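Local atomic coordinates of translation initiation factor 6 (Methanocaldococcus jannaschii, PDB entry 1G61), a protein that binds the 50S ribosomal subunit and prevents it from associating with the 30S subunit to form the 70S initiation complex. Residues A[102-107]-A[121-126]; A[188-193]-A[197-202]; A[47-52]-A[85-90]; A[7-10]-A[14-17]. All coordinates share one frame; numbering follows the deposited sequence.

Contact 1. Residues A[102-107]-A[121-126]; sequences SKNTAL and SPELKD
N104 reaches across to E123 with its side-chain amide: ND2 donates to OE1 of E123 at 3.0 Å in a fairly straight bond, the N-H...O angle being 155°. The carboxylate oxygen lies close to the amide plane of N104, whereas the amide nitrogen stands above the carboxylate plane, and the two flat groups are turned well away from coplanarity. Both side chains leave their backbones with CG anti to the backbone N (chi1 -168° in N104), and E123 then runs out extended, which carries its carboxylate over the asparagine until OE2 lies 3.5 Å from CB of N104. The other end of the amide is used at home, OD1 of N104 accepting from the backbone N of A106 at 3.1 Å. This is an Asx turn, and it leads directly into helix 107-110, for which A106 is the N-cap residue. On the facing loop an ST turn does similar work, with OG of S121 accepting from the backbone N of E123 where the 3-10 turn begins. With an alanine in place of N104 both amide bonds go, and E123 would probably be free to swing and the turn before A106 less firmly set. Deeper in, S102 and L124 meet by van der Waals packing, CD2 of L124 lying 3.6 Å from CB of S102. The hydroxyl of S102 is engaged within its own loop, OG donating to the backbone O of N104 at 2.8 Å from above the carbonyl plane. L110 touches N104, E123 and L124, while F127 lies against S102.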
loop_
_atom_site.group_PDB
_atom_site.type_symbol
_atom_site.label_atom_id
_atom_site.label_comp_id
_atom_site.label_asym_id
_atom_site.label_seq_id
_atom_site.Cartn_x
_atom_site.Cartn_y
_atom_site.Cartn_z
ATOM N N SER A 102 14.135 -6.458 -9.511
ATOM C CA SER A 102 14.977 -6.655 -8.342
ATOM C C SER A 102 15.026 -8.100 -7.869
ATOM O O SER A 102 14.051 -8.854 -8.021
ATOM C CB SER A 102 14.414 -5.723 -7.227
ATOM O OG SER A 102 12.979 -5.906 -7.082
ATOM N N LYS A 103 16.159 -8.488 -7.242
ATOM C CA LYS A 103 16.238 -9.824 -6.670
ATOM C C LYS A 103 15.274 -9.988 -5.507
ATOM O O LYS A 103 14.769 -11.078 -5.287
ATOM C CB LYS A 103 17.674 -10.140 -6.252
ATOM C CG LYS A 103 18.643 -10.397 -7.412
ATOM C CD LYS A 103 20.078 -10.591 -6.963
ATOM C CE LYS A 103 21.080 -10.932 -8.069
ATOM N NZ LYS A 103 20.852 -12.363 -8.437
ATOM N N ASN A 104 15.037 -8.907 -4.771
ATOM C CA ASN A 104 14.031 -8.906 -3.712
ATOM C C ASN A 104 12.698 -8.552 -4.362
ATOM O O ASN A 104 12.518 -7.419 -4.790
ATOM C CB ASN A 104 14.401 -7.904 -2.609
ATOM C CG ASN A 104 13.540 -8.080 -1.375
ATOM O OD1 ASN A 104 12.406 -8.590 -1.459
ATOM N ND2 ASN A 104 14.020 -7.663 -0.202
ATOM N N THR A 105 11.779 -9.517 -4.395
ATOM C CA THR A 105 10.514 -9.336 -5.113
ATOM C C THR A 105 9.422 -8.671 -4.276
ATOM O O THR A 105 8.341 -8.432 -4.797
ATOM C CB THR A 105 9.974 -10.684 -5.626
ATOM O OG1 THR A 105 9.870 -11.544 -4.466
ATOM C CG2 THR A 105 10.935 -11.278 -6.617
ATOM N N ALA A 106 9.707 -8.357 -3.000
ATOM C CA ALA A 106 8.659 -7.824 -2.090
ATOM C C ALA A 106 8.492 -6.319 -2.241
ATOM O O ALA A 106 8.715 -5.541 -1.301
ATOM C CB ALA A 106 8.979 -8.223 -0.647
ATOM N N LEU A 107 8.138 -5.888 -3.459
ATOM C CA LEU A 107 8.119 -4.462 -3.762
ATOM C C LEU A 107 7.209 -3.679 -2.802
ATOM O O LEU A 107 7.565 -2.547 -2.418
ATOM C CB LEU A 107 7.642 -4.204 -5.189
ATOM C CG LEU A 107 8.430 -4.922 -6.287
ATOM C CD1 LEU A 107 7.853 -4.551 -7.645
ATOM C CD2 LEU A 107 9.941 -4.598 -6.216
ATOM N N SER A 121 13.278 1.477 -0.040
ATOM C CA SER A 121 14.395 0.862 0.677
ATOM C C SER A 121 15.709 1.128 -0.027
ATOM O O SER A 121 15.787 1.083 -1.270
ATOM C CB SER A 121 14.174 -0.666 0.697
ATOM O OG SER A 121 15.354 -1.301 1.165
ATOM N N PRO A 122 16.798 1.338 0.730
ATOM C CA PRO A 122 18.116 1.425 0.098
ATOM C C PRO A 122 18.422 0.192 -0.742
ATOM O O PRO A 122 19.207 0.310 -1.712
ATOM C CB PRO A 122 19.082 1.470 1.315
ATOM C CG PRO A 122 18.246 2.094 2.403
ATOM C CD PRO A 122 16.879 1.482 2.190
ATOM N N GLU A 123 17.884 -0.984 -0.459
ATOM C CA GLU A 123 18.140 -2.172 -1.288
ATOM C C GLU A 123 17.719 -1.940 -2.737
ATOM O O GLU A 123 18.301 -2.601 -3.612
ATOM C CB GLU A 123 17.371 -3.372 -0.739
ATOM C CG GLU A 123 17.756 -4.710 -1.338
ATOM C CD GLU A 123 17.129 -5.904 -0.667
ATOM O OE1 GLU A 123 16.293 -5.721 0.230
ATOM O OE2 GLU A 123 17.445 -7.033 -1.077
ATOM N N LEU A 124 16.750 -1.058 -2.959
ATOM C CA LEU A 124 16.270 -0.806 -4.314
ATOM C C LEU A 124 16.935 0.403 -4.956
ATOM O O LEU A 124 16.414 0.840 -6.011
ATOM C CB LEU A 124 14.754 -0.620 -4.316
ATOM C CG LEU A 124 13.951 -1.893 -3.955
ATOM C CD1 LEU A 124 12.477 -1.514 -4.039
ATOM C CD2 LEU A 124 14.285 -3.100 -4.827
ATOM N N LYS A 125 18.018 0.922 -4.399
ATOM C CA LYS A 125 18.613 2.156 -4.947
ATOM C C LYS A 125 18.854 2.091 -6.445
ATOM O O LYS A 125 18.648 3.106 -7.152
ATOM C CB LYS A 125 19.918 2.487 -4.183
ATOM C CG LYS A 125 20.751 3.532 -4.940
ATOM C CD LYS A 125 21.928 3.983 -4.056
ATOM C CE LYS A 125 22.692 5.081 -4.767
ATOM N NZ LYS A 125 22.509 5.005 -6.247
ATOM N N ASP A 126 19.282 0.951 -6.984
ATOM C CA ASP A 126 19.633 0.951 -8.413
ATOM C C ASP A 126 18.392 0.971 -9.304
ATOM O O ASP A 126 18.503 1.108 -10.526
ATOM C CB ASP A 126 20.533 -0.239 -8.742
ATOM C CG ASP A 126 21.875 -0.156 -8.047
ATOM O OD1 ASP A 126 22.381 0.982 -7.839
ATOM O OD2 ASP A 126 22.428 -1.205 -7.725
#

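Contact 2. Residues A[188-193]-A[197-202]; sequences TANKGT and GACIIA
C199 is the residue on which this contact turns, its side chain aimed into the loop 188-193 and met there by three residues. A189 faces it methyl to methylene, CB of A189 lying 3.6 Å from CB of C199, and the same methyl also meets CD1 of I200 at 4.0 Å. With SG of C199 anti to its carbonyl carbon (chi1 -60°), the sulfur reaches past A189 to lie 3.4 Å from ND2 of N190 and 3.5 Å from CG2 of T193. The amide of N190 packs against the sulfur but has its polar partners elsewhere: ND2 donates to the backbone O of P13, and OD1 takes a weak bond from the backbone N of D212. The loop that presents these groups is drawn tight by two backbone bonds, from A189 N to T193 O at 3.0 Å and from T193 N to A189 O at 2.8 Å. E217 of helix 215-225 also holds the loop, bonding to the backbone N of K191 and of G192 and to OG1 of T188. G192 and T193 both lie opposite A189, which makes this a G1 beta bulge, packed against the entrance to strand 200-202 in the mixed sheet that also contains strands 4-7 and 207-210.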
loop_
_atom_site.group_PDB
_atom_site.type_symbol
_atom_site.label_atom_id
_atom_site.label_comp_id
_atom_site.label_asym_id
_atom_site.label_seq_id
_atom_site.Cartn_x
_atom_site.Cartn_y
_atom_site.Cartn_z
ATOM N N THR A 188 0.122 1.671 16.383
ATOM C CA THR A 188 0.081 0.247 16.013
ATOM C C THR A 188 -1.266 -0.124 15.404
ATOM O O THR A 188 -2.224 0.659 15.395
ATOM C CB THR A 188 0.383 -0.656 17.224
ATOM O OG1 THR A 188 -0.540 -0.344 18.280
ATOM C CG2 THR A 188 1.801 -0.431 17.751
ATOM N N ALA A 189 -1.336 -1.350 14.879
ATOM C CA ALA A 189 -2.614 -1.892 14.421
ATOM C C ALA A 189 -2.679 -3.364 14.833
ATOM O O ALA A 189 -1.666 -3.920 15.266
ATOM C CB ALA A 189 -2.755 -1.713 12.923
ATOM N N ASN A 190 -3.852 -3.954 14.707
ATOM C CA ASN A 190 -4.001 -5.364 15.033
ATOM C C ASN A 190 -3.472 -5.677 16.448
ATOM O O ASN A 190 -2.823 -6.687 16.653
ATOM C CB ASN A 190 -3.354 -6.256 13.987
ATOM C CG ASN A 190 -4.220 -6.464 12.750
ATOM O OD1 ASN A 190 -5.452 -6.316 12.823
ATOM N ND2 ASN A 190 -3.594 -6.785 11.628
ATOM N N LYS A 191 -3.782 -4.854 17.408
ATOM C CA LYS A 191 -3.449 -5.099 18.812
ATOM C C LYS A 191 -1.941 -5.194 19.013
ATOM O O LYS A 191 -1.412 -6.132 19.600
ATOM C CB LYS A 191 -4.153 -6.345 19.352
ATOM C CG LYS A 191 -4.275 -6.368 20.874
ATOM C CD LYS A 191 -4.748 -7.767 21.301
ATOM C CE LYS A 191 -4.925 -7.806 22.812
ATOM N NZ LYS A 191 -5.541 -9.059 23.273
ATOM N N GLY A 192 -1.261 -4.109 18.542
ATOM C CA GLY A 192 0.123 -3.990 18.912
ATOM C C GLY A 192 1.112 -4.281 17.819
ATOM O O GLY A 192 2.325 -4.163 18.005
ATOM N N THR A 193 0.689 -4.657 16.619
ATOM C CA THR A 193 1.616 -4.879 15.518
ATOM C C THR A 193 2.193 -3.544 15.097
ATOM O O THR A 193 1.438 -2.581 14.856
ATOM C CB THR A 193 0.847 -5.584 14.374
ATOM O OG1 THR A 193 0.425 -6.874 14.871
ATOM C CG2 THR A 193 1.728 -5.807 13.156
ATOM N N GLY A 197 1.838 -1.037 7.895
ATOM C CA GLY A 197 1.590 -1.237 6.467
ATOM C C GLY A 197 1.146 -2.676 6.176
ATOM O O GLY A 197 0.456 -2.916 5.191
ATOM N N ALA A 198 1.480 -3.632 7.011
ATOM C CA ALA A 198 1.023 -5.010 6.840
ATOM C C ALA A 198 -0.424 -5.145 7.280
ATOM O O ALA A 198 -1.034 -6.178 6.963
ATOM C CB ALA A 198 1.897 -5.976 7.650
ATOM N N CYS A 199 -1.007 -4.163 7.955
ATOM C CA CYS A 199 -2.291 -4.326 8.647
ATOM C C CYS A 199 -3.430 -3.498 8.070
ATOM O O CYS A 199 -4.589 -3.689 8.481
ATOM C CB CYS A 199 -2.145 -3.884 10.126
ATOM S SG CYS A 199 -0.911 -4.849 11.041
ATOM N N ILE A 200 -3.150 -2.581 7.169
ATOM C CA ILE A 200 -4.118 -1.557 6.755
ATOM C C ILE A 200 -3.923 -1.232 5.275
ATOM O O ILE A 200 -2.797 -1.132 4.812
ATOM C CB ILE A 200 -3.862 -0.253 7.512
ATOM C CG1 ILE A 200 -4.021 -0.406 9.042
ATOM C CG2 ILE A 200 -4.750 0.871 6.981
ATOM C CD1 ILE A 200 -3.481 0.753 9.831
ATOM N N ILE A 201 -5.020 -1.078 4.558
ATOM C CA ILE A 201 -4.956 -0.391 3.257
ATOM C C ILE A 201 -5.873 0.826 3.349
ATOM O O ILE A 201 -6.933 0.812 3.995
ATOM C CB ILE A 201 -5.322 -1.310 2.080
ATOM C CG1 ILE A 201 -6.763 -1.828 2.183
ATOM C CG2 ILE A 201 -4.333 -2.465 1.951
ATOM C CD1 ILE A 201 -7.238 -2.628 0.987
ATOM N N ALA A 202 -5.477 1.912 2.737
ATOM C CA ALA A 202 -6.233 3.147 2.836
ATOM C C ALA A 202 -5.992 4.059 1.621
ATOM O O ALA A 202 -4.937 4.004 0.986
ATOM C CB ALA A 202 -5.787 3.922 4.077
#

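Contact 3. Residues A[47-52]-A[85-90]; sequences KCLQTN and KNFLKE
L49 sets its CB over the face of the F87 ring, and through this pair helix 78-90 packs on strand 47-50, an edge strand of its three-stranded mixed sheet within the chain, as one of the helix-on-strand layers of this alpha-beta barrel. The short strand and helix segments run nearly antiparallel, 161° apart, with axes approaching to 9.9 Å. CB of L49 sits almost exactly above the middle of the F87 ring, 3.6 Å from its centroid, as a CH-pi contact. Both side chains set out with CG anti to the backbone N (chi1 173° in L49, 163° in F87), and they slide past each other in opposite directions. The leucine methyls are thereby carried back to the root of the phenylalanine, CD2 of L49 lying 3.9 Å from CB of F87, while the ring extends towards K47. Cutting F87 back to an alanine would take away the ring under CB of L49 and would probably open a gap there, leaving CB of K47 without this apolar neighbour. Beyond the pair, I25 of strand 25-28 also touches the F87 side chain, and R83, one turn earlier in the helix, packs on L49 and bonds through NE to the backbone O of Q50. At the far end of the ring the strand meets it with K47: CB of K47 lies 4.0 Å from CZ of F87, the lysine chain then bending away, and the backbone O of K47 approaches CZ at the ring edge, near its plane, at 3.6 Å.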
loop_
_atom_site.group_PDB
_atom_site.type_symbol
_atom_site.label_atom_id
_atom_site.label_comp_id
_atom_site.label_asym_id
_atom_site.label_seq_id
_atom_site.Cartn_x
_atom_site.Cartn_y
_atom_site.Cartn_z
ATOM N N LYS A 47 -12.466 0.502 -7.952
ATOM C CA LYS A 47 -12.638 -0.665 -8.788
ATOM C C LYS A 47 -11.666 -1.746 -8.290
ATOM O O LYS A 47 -10.471 -1.477 -8.145
ATOM C CB LYS A 47 -12.431 -0.344 -10.266
ATOM C CG LYS A 47 -13.487 0.604 -10.836
ATOM C CD LYS A 47 -14.796 -0.128 -11.125
ATOM C CE LYS A 47 -15.845 0.777 -11.778
ATOM N NZ LYS A 47 -17.051 -0.007 -12.185
ATOM N N CYS A 48 -12.187 -2.921 -8.020
ATOM C CA CYS A 48 -11.418 -3.977 -7.386
ATOM C C CYS A 48 -11.099 -5.073 -8.389
ATOM O O CYS A 48 -11.982 -5.510 -9.125
ATOM C CB CYS A 48 -12.197 -4.577 -6.227
ATOM S SG CYS A 48 -12.299 -3.494 -4.800
ATOM N N LEU A 49 -9.862 -5.496 -8.396
ATOM C CA LEU A 49 -9.425 -6.649 -9.178
ATOM C C LEU A 49 -8.902 -7.738 -8.249
ATOM O O LEU A 49 -8.006 -7.446 -7.421
ATOM C CB LEU A 49 -8.277 -6.260 -10.129
ATOM C CG LEU A 49 -7.644 -7.446 -10.865
ATOM C CD1 LEU A 49 -8.649 -8.118 -11.806
ATOM C CD2 LEU A 49 -6.389 -7.009 -11.629
ATOM N N GLN A 50 -9.420 -8.955 -8.386
ATOM C CA GLN A 50 -8.840 -10.102 -7.695
ATOM C C GLN A 50 -7.838 -10.757 -8.626
ATOM O O GLN A 50 -8.167 -11.124 -9.750
ATOM C CB GLN A 50 -9.933 -11.119 -7.326
ATOM C CG GLN A 50 -10.840 -10.533 -6.221
ATOM C CD GLN A 50 -11.870 -11.550 -5.758
ATOM O OE1 GLN A 50 -11.581 -12.362 -4.837
ATOM N NE2 GLN A 50 -13.032 -11.551 -6.358
ATOM N N THR A 51 -6.584 -10.904 -8.170
ATOM C CA THR A 51 -5.525 -11.467 -8.993
ATOM C C THR A 51 -4.460 -12.070 -8.093
ATOM O O THR A 51 -4.237 -11.629 -6.966
ATOM C CB THR A 51 -4.941 -10.405 -9.942
ATOM O OG1 THR A 51 -4.029 -11.043 -10.867
ATOM C CG2 THR A 51 -4.132 -9.325 -9.230
ATOM N N ASN A 52 -3.747 -13.075 -8.599
ATOM C CA ASN A 52 -2.476 -13.480 -8.054
ATOM C C ASN A 52 -1.363 -12.590 -8.592
ATOM O O ASN A 52 -1.527 -11.971 -9.661
ATOM C CB ASN A 52 -2.143 -14.919 -8.481
ATOM C CG ASN A 52 -2.991 -16.005 -7.828
ATOM O OD1 ASN A 52 -3.559 -15.824 -6.761
ATOM N ND2 ASN A 52 -3.038 -17.139 -8.524
ATOM N N LYS A 85 -3.566 -5.955 -17.044
ATOM C CA LYS A 85 -3.691 -4.954 -18.109
ATOM C C LYS A 85 -5.107 -4.965 -18.667
ATOM O O LYS A 85 -5.617 -3.881 -19.018
ATOM C CB LYS A 85 -2.633 -5.228 -19.203
ATOM C CG LYS A 85 -1.207 -4.957 -18.685
ATOM C CD LYS A 85 -0.183 -5.061 -19.804
ATOM C CE LYS A 85 1.124 -4.503 -19.215
ATOM N NZ LYS A 85 2.161 -4.445 -20.265
ATOM N N ASN A 86 -5.754 -6.119 -18.758
ATOM C CA ASN A 86 -7.130 -6.150 -19.266
ATOM C C ASN A 86 -8.054 -5.391 -18.316
ATOM O O ASN A 86 -8.921 -4.615 -18.779
ATOM C CB ASN A 86 -7.585 -7.611 -19.465
ATOM C CG ASN A 86 -9.046 -7.641 -19.876
ATOM O OD1 ASN A 86 -9.916 -7.940 -19.040
ATOM N ND2 ASN A 86 -9.272 -7.351 -21.122
ATOM N N PHE A 87 -7.906 -5.579 -17.016
ATOM C CA PHE A 87 -8.706 -4.850 -16.024
ATOM C C PHE A 87 -8.492 -3.357 -16.156
ATOM O O PHE A 87 -9.435 -2.551 -16.131
ATOM C CB PHE A 87 -8.258 -5.351 -14.641
ATOM C CG PHE A 87 -8.672 -4.438 -13.483
ATOM C CD1 PHE A 87 -9.977 -4.452 -13.000
ATOM C CD2 PHE A 87 -7.796 -3.562 -12.888
ATOM C CE1 PHE A 87 -10.350 -3.623 -11.947
ATOM C CE2 PHE A 87 -8.131 -2.722 -11.831
ATOM C CZ PHE A 87 -9.432 -2.744 -11.355
ATOM N N LEU A 88 -7.233 -2.933 -16.325
ATOM C CA LEU A 88 -6.972 -1.480 -16.491
ATOM C C LEU A 88 -7.653 -0.995 -17.763
ATOM O O LEU A 88 -8.300 0.081 -17.756
ATOM C CB LEU A 88 -5.463 -1.231 -16.494
ATOM C CG LEU A 88 -4.770 -1.525 -15.163
ATOM C CD1 LEU A 88 -3.251 -1.348 -15.303
ATOM C CD2 LEU A 88 -5.275 -0.698 -13.990
ATOM N N LYS A 89 -7.543 -1.716 -18.866
ATOM C CA LYS A 89 -8.124 -1.274 -20.143
ATOM C C LYS A 89 -9.630 -1.159 -19.996
ATOM O O LYS A 89 -10.283 -0.203 -20.460
ATOM C CB LYS A 89 -7.679 -2.203 -21.280
ATOM C CG LYS A 89 -8.202 -1.785 -22.653
ATOM C CD LYS A 89 -7.700 -2.732 -23.731
ATOM C CE LYS A 89 -7.699 -2.049 -25.086
ATOM N NZ LYS A 89 -8.963 -2.208 -25.869
ATOM N N GLU A 90 -10.269 -2.166 -19.398
ATOM C CA GLU A 90 -11.726 -2.190 -19.203
ATOM C C GLU A 90 -12.234 -0.993 -18.426
ATOM O O GLU A 90 -13.387 -0.563 -18.592
ATOM C CB GLU A 90 -12.180 -3.495 -18.503
ATOM C CG GLU A 90 -12.078 -4.714 -19.421
ATOM C CD GLU A 90 -13.304 -4.794 -20.322
ATOM O OE1 GLU A 90 -14.462 -4.777 -19.816
ATOM O OE2 GLU A 90 -13.152 -4.867 -21.579
#

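Contact 4. Residues A[7-10]-A[14-17]; sequences KYFS and TIGV
I15 places its terminal methyl over the face of the F9 ring. CD1 of I15 is 3.8 Å from the ring centroid and only 7° off the normal, a CH-pi contact close to the centre of the face. The second branch works further out, CG2 of I15 coming within 3.9 Å of CZ of F9, so one face of the ring is covered from its middle to its outer end. The side chains cross at about a right angle. What brings the methyl there is a double bend: chi1 of -55° sets CG1 anti to the carbonyl carbon, and chi2 of -45° turns CD1 towards the facing loop, where it also packs 3.5 Å from the backbone O of K7. F9 and I15 are both buried, and L32 adds to the packing round the phenylalanine. K7, whose carbonyl the methyl touches, sends its own ammonium group elsewhere, into salt bridges with D36 and E39 of helix 34-44. The contact closes the loop between strand 4-7 and the short helix 15-18; K7 is backbone-bonded to V209 of strand 207-210, and at the start of the helix the backbone of G16 bonds to that of A198, just before strand 200-202.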
loop_
_atom_site.group_PDB
_atom_site.type_symbol
_atom_site.label_atom_id
_atom_site.label_comp_id
_atom_site.label_asym_id
_atom_site.label_seq_id
_atom_site.Cartn_x
_atom_site.Cartn_y
_atom_site.Cartn_z
ATOM N N LYS A 7 -11.722 -5.612 9.056
ATOM C CA LYS A 7 -11.951 -6.822 8.309
ATOM C C LYS A 7 -10.874 -7.854 8.598
ATOM O O LYS A 7 -9.715 -7.469 8.825
ATOM C CB LYS A 7 -11.893 -6.613 6.782
ATOM C CG LYS A 7 -13.042 -5.902 6.151
ATOM C CD LYS A 7 -14.303 -6.749 6.182
ATOM C CE LYS A 7 -14.162 -7.894 5.181
ATOM N NZ LYS A 7 -15.344 -8.791 5.321
ATOM N N TYR A 8 -11.264 -9.107 8.525
ATOM C CA TYR A 8 -10.338 -10.190 8.296
ATOM C C TYR A 8 -10.602 -10.665 6.866
ATOM O O TYR A 8 -11.743 -10.624 6.400
ATOM C CB TYR A 8 -10.546 -11.345 9.261
ATOM C CG TYR A 8 -10.485 -11.001 10.713
ATOM C CD1 TYR A 8 -11.605 -10.570 11.413
ATOM C CD2 TYR A 8 -9.270 -11.095 11.388
ATOM C CE1 TYR A 8 -11.483 -10.258 12.761
ATOM C CE2 TYR A 8 -9.141 -10.788 12.730
ATOM C CZ TYR A 8 -10.268 -10.364 13.401
ATOM O OH TYR A 8 -10.188 -10.066 14.745
ATOM N N PHE A 9 -9.564 -11.082 6.175
ATOM C CA PHE A 9 -9.701 -11.707 4.853
ATOM C C PHE A 9 -9.575 -13.223 5.033
ATOM O O PHE A 9 -8.434 -13.702 5.214
ATOM C CB PHE A 9 -8.623 -11.202 3.908
ATOM C CG PHE A 9 -8.792 -9.786 3.403
ATOM C CD1 PHE A 9 -9.931 -9.018 3.709
ATOM C CD2 PHE A 9 -7.819 -9.227 2.589
ATOM C CE1 PHE A 9 -10.074 -7.742 3.212
ATOM C CE2 PHE A 9 -7.967 -7.929 2.114
ATOM C CZ PHE A 9 -9.086 -7.194 2.428
ATOM N N SER A 10 -10.711 -13.911 4.985
ATOM C CA SER A 10 -10.754 -15.344 5.223
ATOM C C SER A 10 -9.950 -15.678 6.489
ATOM O O SER A 10 -9.134 -16.611 6.521
ATOM C CB SER A 10 -10.242 -16.155 4.020
ATOM O OG SER A 10 -11.085 -15.870 2.900
ATOM N N THR A 14 -3.848 -9.580 8.440
ATOM C CA THR A 14 -2.722 -8.903 7.795
ATOM C C THR A 14 -3.138 -8.362 6.454
ATOM O O THR A 14 -2.618 -8.812 5.444
ATOM C CB THR A 14 -1.615 -9.964 7.573
ATOM O OG1 THR A 14 -1.627 -10.840 8.686
ATOM C CG2 THR A 14 -0.296 -9.273 7.576
ATOM N N ILE A 15 -4.105 -7.425 6.422
ATOM C CA ILE A 15 -4.730 -6.873 5.207
ATOM C C ILE A 15 -3.739 -6.346 4.203
ATOM O O ILE A 15 -3.906 -6.553 2.990
ATOM C CB ILE A 15 -5.736 -5.695 5.575
ATOM C CG1 ILE A 15 -6.785 -6.120 6.578
ATOM C CG2 ILE A 15 -6.365 -5.077 4.338
ATOM C CD1 ILE A 15 -7.382 -7.521 6.185
ATOM N N GLY A 16 -2.722 -5.635 4.683
ATOM C CA GLY A 16 -1.745 -4.949 3.841
ATOM C C GLY A 16 -0.775 -5.890 3.128
ATOM O O GLY A 16 -0.180 -5.516 2.112
ATOM N N VAL A 17 -0.576 -7.121 3.662
ATOM C CA VAL A 17 0.210 -8.112 2.903
ATOM C C VAL A 17 -0.584 -8.646 1.734
ATOM O O VAL A 17 -0.064 -9.031 0.692
ATOM C CB VAL A 17 0.589 -9.249 3.855
ATOM C CG1 VAL A 17 1.088 -10.524 3.172
ATOM C CG2 VAL A 17 1.673 -8.731 4.814
#

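In the fold
From the N terminus, contact 4 closes first, a short loop between strand 4-7 and helix 15-18. Contact 3 follows with the longest span, bringing strand 47-50 against helix 78-90; contact 1 then joins the loops that precede helices 107-110 and 128-135, and contact 2 folds 188-193 back on 197-202. All four are in series, none nesting or crossing. Contacts 2 and 4 nevertheless meet, their centres about 10 Å apart, where I201 packs on I15. There strand 4-7 pairs with the late strand 207-210, which in turn pairs with 200-202, consistent with the velcro closure described for this alpha-beta barrel. Contacts 1 and 3 touch neither each other nor that junction.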